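Long-range contact in fucolectin-related protein (Streptococcus pneumoniae, PDB 2WMF), which probably hydrolyses glycosidic bonds in host blood-group carbohydrate antigens, as the catalytic module of a family 98 glycoside hydrolase: residues W54-I66 with A295-F309. Sequence-based numbering, arbitrary orientation.
Sequences WWGNTLKGAWEAI and AAYTFMTNDVPTPAF
Two type I' turns, Trp54 to Asn57 and the beta hairpin turn Thr301 to Val304, meet at the N-terminal end of helix 59-64. Asp303 from the hairpin takes hold of Thr58, the N-cap residue of that helix: OD1 accepts from Thr58 N (2.8 Å) while OD2 accepts from Thr58 OG1 (2.6 Å). Both donors arrive on the syn sides of the carboxylate, so the two bonds fix its rotation. Thr58 OG1 in turn accepts from Gly61 N in the capping bond, which makes Asp303 a second shell to the cap. Gly61 CA packs over one face of the carboxylate, 3.7 Å from Asp303 OD1.

The Asn57 amide bridges Met300, in the first strand of the hairpin, and Asp303, in its turn. OD1 accepts from Asp303 N in the carbonyl plane, and ND2 gives a nearly straight bond (175°) to Met300 O, although it stands well above that carbonyl's plane. Alongside, Asn302 N binds Trp55 O at 2.9 Å.

This hairpin follows strand 289-293, the last of the eight-stranded parallel (beta/alpha)8 barrel, and helix 59-64 comes between the first two strands, so the contact joins the segments that follow the first and last barrel strands. Bent at chi3 (66°), the Met300 chain brings CE to within 3.5 Å of Ala62 CA and lays SD beside Ala65 CB. Pro305 CG also touches Ala65 CB, and Ile66 CD1 meets Phe309 CZ at 3.7 Å. At the far end, the Trp55 indole carries the Ala296 methyl over one face and Trp54 CD1 over the other, with Tyr45 edge-to-face nearby.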
loop_
_atom_site.group_PDB
_atom_site.type_symbol
_atom_site.label_atom_id
_atom_site.label_comp_id
_atom_site.label_asym_id
_atom_site.label_seq_id
_atom_site.Cartn_x
_atom_site.Cartn_y
_atom_site.Cartn_z
ATOM N N TRP A 54 -16.770 -15.961 -4.577
ATOM C CA TRP A 54 -16.181 -16.629 -3.410
ATOM C C TRP A 54 -16.394 -15.784 -2.148
ATOM O O TRP A 54 -16.788 -14.611 -2.219
ATOM C CB TRP A 54 -14.706 -16.896 -3.698
ATOM C CG TRP A 54 -14.028 -17.872 -2.770
ATOM C CD1 TRP A 54 -12.922 -17.631 -2.010
ATOM C CD2 TRP A 54 -14.398 -19.229 -2.523
ATOM N NE1 TRP A 54 -12.562 -18.765 -1.305
ATOM C CE2 TRP A 54 -13.460 -19.758 -1.588
ATOM C CE3 TRP A 54 -15.427 -20.046 -2.984
ATOM C CZ2 TRP A 54 -13.530 -21.067 -1.126
ATOM C CZ3 TRP A 54 -15.498 -21.361 -2.506
ATOM C CH2 TRP A 54 -14.563 -21.844 -1.582
ATOM N N TRP A 55 -16.171 -16.383 -0.984
ATOM C CA TRP A 55 -16.207 -15.684 0.317
ATOM C C TRP A 55 -17.585 -15.134 0.700
ATOM O O TRP A 55 -17.719 -14.300 1.585
ATOM C CB TRP A 55 -15.101 -14.593 0.364
ATOM C CG TRP A 55 -13.737 -15.176 0.649
ATOM C CD1 TRP A 55 -13.445 -16.104 1.605
ATOM C CD2 TRP A 55 -12.524 -14.940 -0.067
ATOM N NE1 TRP A 55 -12.109 -16.411 1.571
ATOM C CE2 TRP A 55 -11.530 -15.733 0.525
ATOM C CE3 TRP A 55 -12.175 -14.122 -1.150
ATOM C CZ2 TRP A 55 -10.217 -15.697 0.103
ATOM C CZ3 TRP A 55 -10.865 -14.133 -1.597
ATOM C CH2 TRP A 55 -9.908 -14.899 -0.957
ATOM N N GLY A 56 -18.631 -15.668 0.069
ATOM C CA GLY A 56 -19.989 -15.293 0.423
ATOM C C GLY A 56 -20.399 -13.881 0.047
ATOM O O GLY A 56 -21.402 -13.377 0.529
ATOM N N ASN A 57 -19.616 -13.243 -0.817
ATOM C CA ASN A 57 -19.845 -11.857 -1.144
ATOM C C ASN A 57 -20.712 -11.690 -2.391
ATOM O O ASN A 57 -20.883 -12.611 -3.202
ATOM C CB ASN A 57 -18.469 -11.174 -1.318
ATOM C CG ASN A 57 -17.689 -11.066 -0.006
ATOM O OD1 ASN A 57 -18.291 -11.026 1.064
ATOM N ND2 ASN A 57 -16.356 -10.953 -0.088
ATOM N N THR A 58 -21.247 -10.479 -2.527
ATOM C CA THR A 58 -21.959 -10.051 -3.746
ATOM C C THR A 58 -21.389 -8.719 -4.263
ATOM O O THR A 58 -20.808 -7.974 -3.504
ATOM C CB THR A 58 -23.488 -9.873 -3.491
ATOM O OG1 THR A 58 -23.765 -8.803 -2.549
ATOM C CG2 THR A 58 -24.078 -11.176 -3.011
ATOM N N LEU A 59 -21.617 -8.405 -5.543
ATOM C CA LEU A 59 -21.215 -7.108 -6.087
ATOM C C LEU A 59 -21.939 -5.962 -5.389
ATOM O O LEU A 59 -21.311 -4.946 -5.011
ATOM C CB LEU A 59 -21.435 -7.084 -7.602
ATOM C CG LEU A 59 -20.922 -5.863 -8.344
ATOM C CD1 LEU A 59 -19.430 -5.671 -8.140
ATOM C CD2 LEU A 59 -21.245 -6.042 -9.837
ATOM N N LYS A 60 -23.276 -6.085 -5.227
ATOM C CA LYS A 60 -24.046 -5.066 -4.542
ATOM C C LYS A 60 -23.490 -4.833 -3.120
ATOM O O LYS A 60 -23.307 -3.700 -2.683
ATOM C CB LYS A 60 -25.533 -5.471 -4.507
ATOM C CG LYS A 60 -26.421 -4.483 -3.829
ATOM C CD LYS A 60 -27.898 -4.786 -4.207
ATOM C CE LYS A 60 -28.819 -3.779 -3.600
ATOM N NZ LYS A 60 -28.937 -3.977 -2.128
ATOM N N GLY A 61 -23.173 -5.914 -2.415
ATOM C CA GLY A 61 -22.634 -5.800 -1.063
ATOM C C GLY A 61 -21.256 -5.149 -1.008
ATOM O O GLY A 61 -20.955 -4.405 -0.063
ATOM N N ALA A 62 -20.444 -5.440 -2.006
ATOM C CA ALA A 62 -19.102 -4.847 -2.101
ATOM C C ALA A 62 -19.219 -3.326 -2.208
ATOM O O ALA A 62 -18.482 -2.584 -1.559
ATOM C CB ALA A 62 -18.343 -5.398 -3.299
ATOM N N TRP A 63 -20.107 -2.843 -3.091
ATOM C CA TRP A 63 -20.232 -1.390 -3.264
ATOM C C TRP A 63 -20.915 -0.767 -2.038
ATOM O O TRP A 63 -20.546 0.328 -1.593
ATOM C CB TRP A 63 -20.946 -1.080 -4.570
ATOM C CG TRP A 63 -20.798 0.322 -5.045
ATOM C CD1 TRP A 63 -21.814 1.166 -5.352
ATOM C CD2 TRP A 63 -19.587 1.011 -5.368
ATOM N NE1 TRP A 63 -21.310 2.364 -5.819
ATOM C CE2 TRP A 63 -19.944 2.292 -5.830
ATOM C CE3 TRP A 63 -18.233 0.677 -5.294
ATOM C CZ2 TRP A 63 -18.991 3.248 -6.214
ATOM C CZ3 TRP A 63 -17.285 1.622 -5.651
ATOM C CH2 TRP A 63 -17.665 2.895 -6.107
ATOM N N GLU A 64 -21.859 -1.487 -1.430
ATOM C CA GLU A 64 -22.435 -1.035 -0.144
ATOM C C GLU A 64 -21.387 -0.853 0.953
ATOM O O GLU A 64 -21.536 0.016 1.813
ATOM C CB GLU A 64 -23.563 -1.958 0.323
ATOM C CG GLU A 64 -24.797 -1.795 -0.570
ATOM C CD GLU A 64 -25.912 -2.774 -0.290
ATOM O OE1 GLU A 64 -25.691 -3.730 0.503
ATOM O OE2 GLU A 64 -27.019 -2.597 -0.887
ATOM N N ALA A 65 -20.321 -1.637 0.888
ATOM C CA ALA A 65 -19.255 -1.588 1.890
ATOM C C ALA A 65 -18.395 -0.321 1.813
ATOM O O ALA A 65 -17.685 0.029 2.754
ATOM C CB ALA A 65 -18.342 -2.841 1.746
ATOM N N ILE A 66 -18.433 0.353 0.656
ATOM C CA ILE A 66 -17.562 1.505 0.400
ATOM C C ILE A 66 -18.284 2.752 0.928
ATOM O O ILE A 66 -19.425 3.081 0.442
ATOM C CB ILE A 66 -17.243 1.693 -1.087
ATOM C CG1 ILE A 66 -16.704 0.409 -1.748
ATOM C CG2 ILE A 66 -16.316 2.896 -1.268
ATOM C CD1 ILE A 66 -15.476 -0.252 -1.096
ATOM N N ALA A 295 -8.473 -10.724 0.846
ATOM C CA ALA A 295 -9.750 -10.023 1.012
ATOM C C ALA A 295 -10.649 -10.592 2.077
ATOM O O ALA A 295 -11.476 -9.876 2.627
ATOM C CB ALA A 295 -10.502 -9.994 -0.341
ATOM N N ALA A 296 -10.442 -11.873 2.433
ATOM C CA ALA A 296 -11.175 -12.424 3.562
ATOM C C ALA A 296 -10.875 -11.695 4.851
ATOM O O ALA A 296 -11.742 -11.643 5.756
ATOM C CB ALA A 296 -10.957 -13.962 3.737
ATOM N N TYR A 297 -9.637 -11.209 4.967
ATOM C CA TYR A 297 -9.226 -10.367 6.070
ATOM C C TYR A 297 -9.322 -8.876 5.773
ATOM O O TYR A 297 -9.804 -8.114 6.586
ATOM C CB TYR A 297 -7.778 -10.680 6.428
ATOM C CG TYR A 297 -7.206 -9.884 7.591
ATOM C CD1 TYR A 297 -7.852 -9.818 8.810
ATOM C CD2 TYR A 297 -5.963 -9.233 7.477
ATOM C CE1 TYR A 297 -7.305 -9.167 9.874
ATOM C CE2 TYR A 297 -5.410 -8.575 8.541
ATOM C CZ TYR A 297 -6.063 -8.514 9.741
ATOM O OH TYR A 297 -5.516 -7.856 10.845
ATOM N N THR A 298 -8.850 -8.497 4.601
ATOM C CA THR A 298 -8.648 -7.073 4.261
ATOM C C THR A 298 -9.912 -6.378 3.707
ATOM O O THR A 298 -9.886 -5.154 3.546
ATOM C CB THR A 298 -7.463 -6.869 3.271
ATOM O OG1 THR A 298 -7.648 -7.652 2.090
ATOM C CG2 THR A 298 -6.118 -7.281 3.888
ATOM N N PHE A 299 -10.969 -7.116 3.384
ATOM C CA PHE A 299 -12.162 -6.499 2.800
ATOM C C PHE A 299 -13.465 -6.939 3.430
ATOM O O PHE A 299 -14.050 -6.192 4.198
ATOM C CB PHE A 299 -12.168 -6.677 1.264
ATOM C CG PHE A 299 -13.323 -5.999 0.559
ATOM C CD1 PHE A 299 -13.819 -4.738 0.987
ATOM C CD2 PHE A 299 -13.899 -6.605 -0.552
ATOM C CE1 PHE A 299 -14.875 -4.130 0.324
ATOM C CE2 PHE A 299 -14.955 -6.008 -1.217
ATOM C CZ PHE A 299 -15.440 -4.762 -0.777
ATOM N N MET A 300 -13.890 -8.184 3.173
ATOM C CA MET A 300 -15.295 -8.559 3.468
ATOM C C MET A 300 -15.440 -10.089 3.346
ATOM O O MET A 300 -14.843 -10.705 2.485
ATOM C CB MET A 300 -16.217 -7.848 2.452
ATOM C CG MET A 300 -17.632 -7.750 2.751
ATOM S SD MET A 300 -18.491 -6.645 1.554
ATOM C CE MET A 300 -18.351 -7.537 0.027
ATOM N N THR A 301 -16.273 -10.667 4.212
ATOM C CA THR A 301 -16.802 -12.006 4.006
ATOM C C THR A 301 -18.298 -11.940 4.318
ATOM O O THR A 301 -18.759 -11.198 5.225
ATOM C CB THR A 301 -16.111 -13.110 4.867
ATOM O OG1 THR A 301 -16.409 -12.896 6.247
ATOM C CG2 THR A 301 -14.520 -13.150 4.578
ATOM N N ASN A 302 -19.051 -12.708 3.557
ATOM C CA ASN A 302 -20.525 -12.769 3.698
ATOM C C ASN A 302 -21.165 -11.366 3.692
ATOM O O ASN A 302 -22.161 -11.087 4.394
ATOM C CB ASN A 302 -20.893 -13.553 4.961
ATOM C CG ASN A 302 -20.486 -14.994 4.867
ATOM O OD1 ASN A 302 -20.474 -15.576 3.771
ATOM N ND2 ASN A 302 -20.099 -15.577 6.002
ATOM N N ASP A 303 -20.590 -10.493 2.849
ATOM C CA ASP A 303 -20.988 -9.091 2.725
ATOM C C ASP A 303 -20.898 -8.259 4.012
ATOM O O ASP A 303 -21.459 -7.173 4.115
ATOM C CB ASP A 303 -22.405 -9.007 2.105
ATOM C CG ASP A 303 -22.409 -9.173 0.585
ATOM O OD1 ASP A 303 -21.342 -9.097 -0.052
ATOM O OD2 ASP A 303 -23.509 -9.356 0.004
ATOM N N VAL A 304 -20.098 -8.748 4.969
ATOM C CA VAL A 304 -19.806 -8.040 6.203
ATOM C C VAL A 304 -18.365 -7.509 6.168
ATOM O O VAL A 304 -17.413 -8.296 6.193
ATOM C CB VAL A 304 -19.935 -8.960 7.422
ATOM C CG1 VAL A 304 -19.682 -8.181 8.740
ATOM C CG2 VAL A 304 -21.348 -9.618 7.417
ATOM N N PRO A 305 -18.195 -6.200 6.024
ATOM C CA PRO A 305 -16.823 -5.653 5.983
ATOM C C PRO A 305 -16.073 -5.907 7.273
ATOM O O PRO A 305 -16.668 -5.931 8.346
ATOM C CB PRO A 305 -17.049 -4.139 5.738
ATOM C CG PRO A 305 -18.419 -4.039 5.130
ATOM C CD PRO A 305 -19.213 -5.161 5.779
ATOM N N THR A 306 -14.778 -6.152 7.154
ATOM C CA THR A 306 -13.947 -6.505 8.294
ATOM C C THR A 306 -13.393 -5.274 8.993
ATOM O O THR A 306 -13.321 -4.166 8.391
ATOM C CB THR A 306 -12.755 -7.370 7.830
ATOM O OG1 THR A 306 -11.910 -6.561 6.991
ATOM C CG2 THR A 306 -13.183 -8.667 7.123
ATOM N N PRO A 307 -12.943 -5.430 10.274
ATOM C CA PRO A 307 -12.247 -4.338 10.962
ATOM C C PRO A 307 -10.965 -3.875 10.272
ATOM O O PRO A 307 -10.653 -2.673 10.284
ATOM C CB PRO A 307 -11.980 -4.916 12.356
ATOM C CG PRO A 307 -13.137 -5.885 12.539
ATOM C CD PRO A 307 -13.295 -6.532 11.195
ATOM N N ALA A 308 -10.253 -4.792 9.622
ATOM C CA ALA A 308 -9.011 -4.420 8.870
ATOM C C ALA A 308 -9.397 -3.414 7.787
ATOM O O ALA A 308 -8.697 -2.380 7.566
ATOM C CB ALA A 308 -8.300 -5.684 8.268
ATOM N N PHE A 309 -10.576 -3.644 7.190
ATOM C CA PHE A 309 -11.094 -2.698 6.177
ATOM C C PHE A 309 -11.561 -1.389 6.824
ATOM O O PHE A 309 -11.070 -0.294 6.477
ATOM C CB PHE A 309 -12.208 -3.321 5.326
ATOM C CG PHE A 309 -12.632 -2.468 4.148
ATOM C CD1 PHE A 309 -11.727 -2.192 3.125
ATOM C CD2 PHE A 309 -13.921 -1.905 4.079
ATOM C CE1 PHE A 309 -12.090 -1.409 2.005
ATOM C CE2 PHE A 309 -14.292 -1.094 2.969
ATOM C CZ PHE A 309 -13.370 -0.879 1.935
HETATM O O HOH W 1 -23.989 -12.261 0.428
HETATM O O HOH W 2 -21.788 -4.901 2.510
#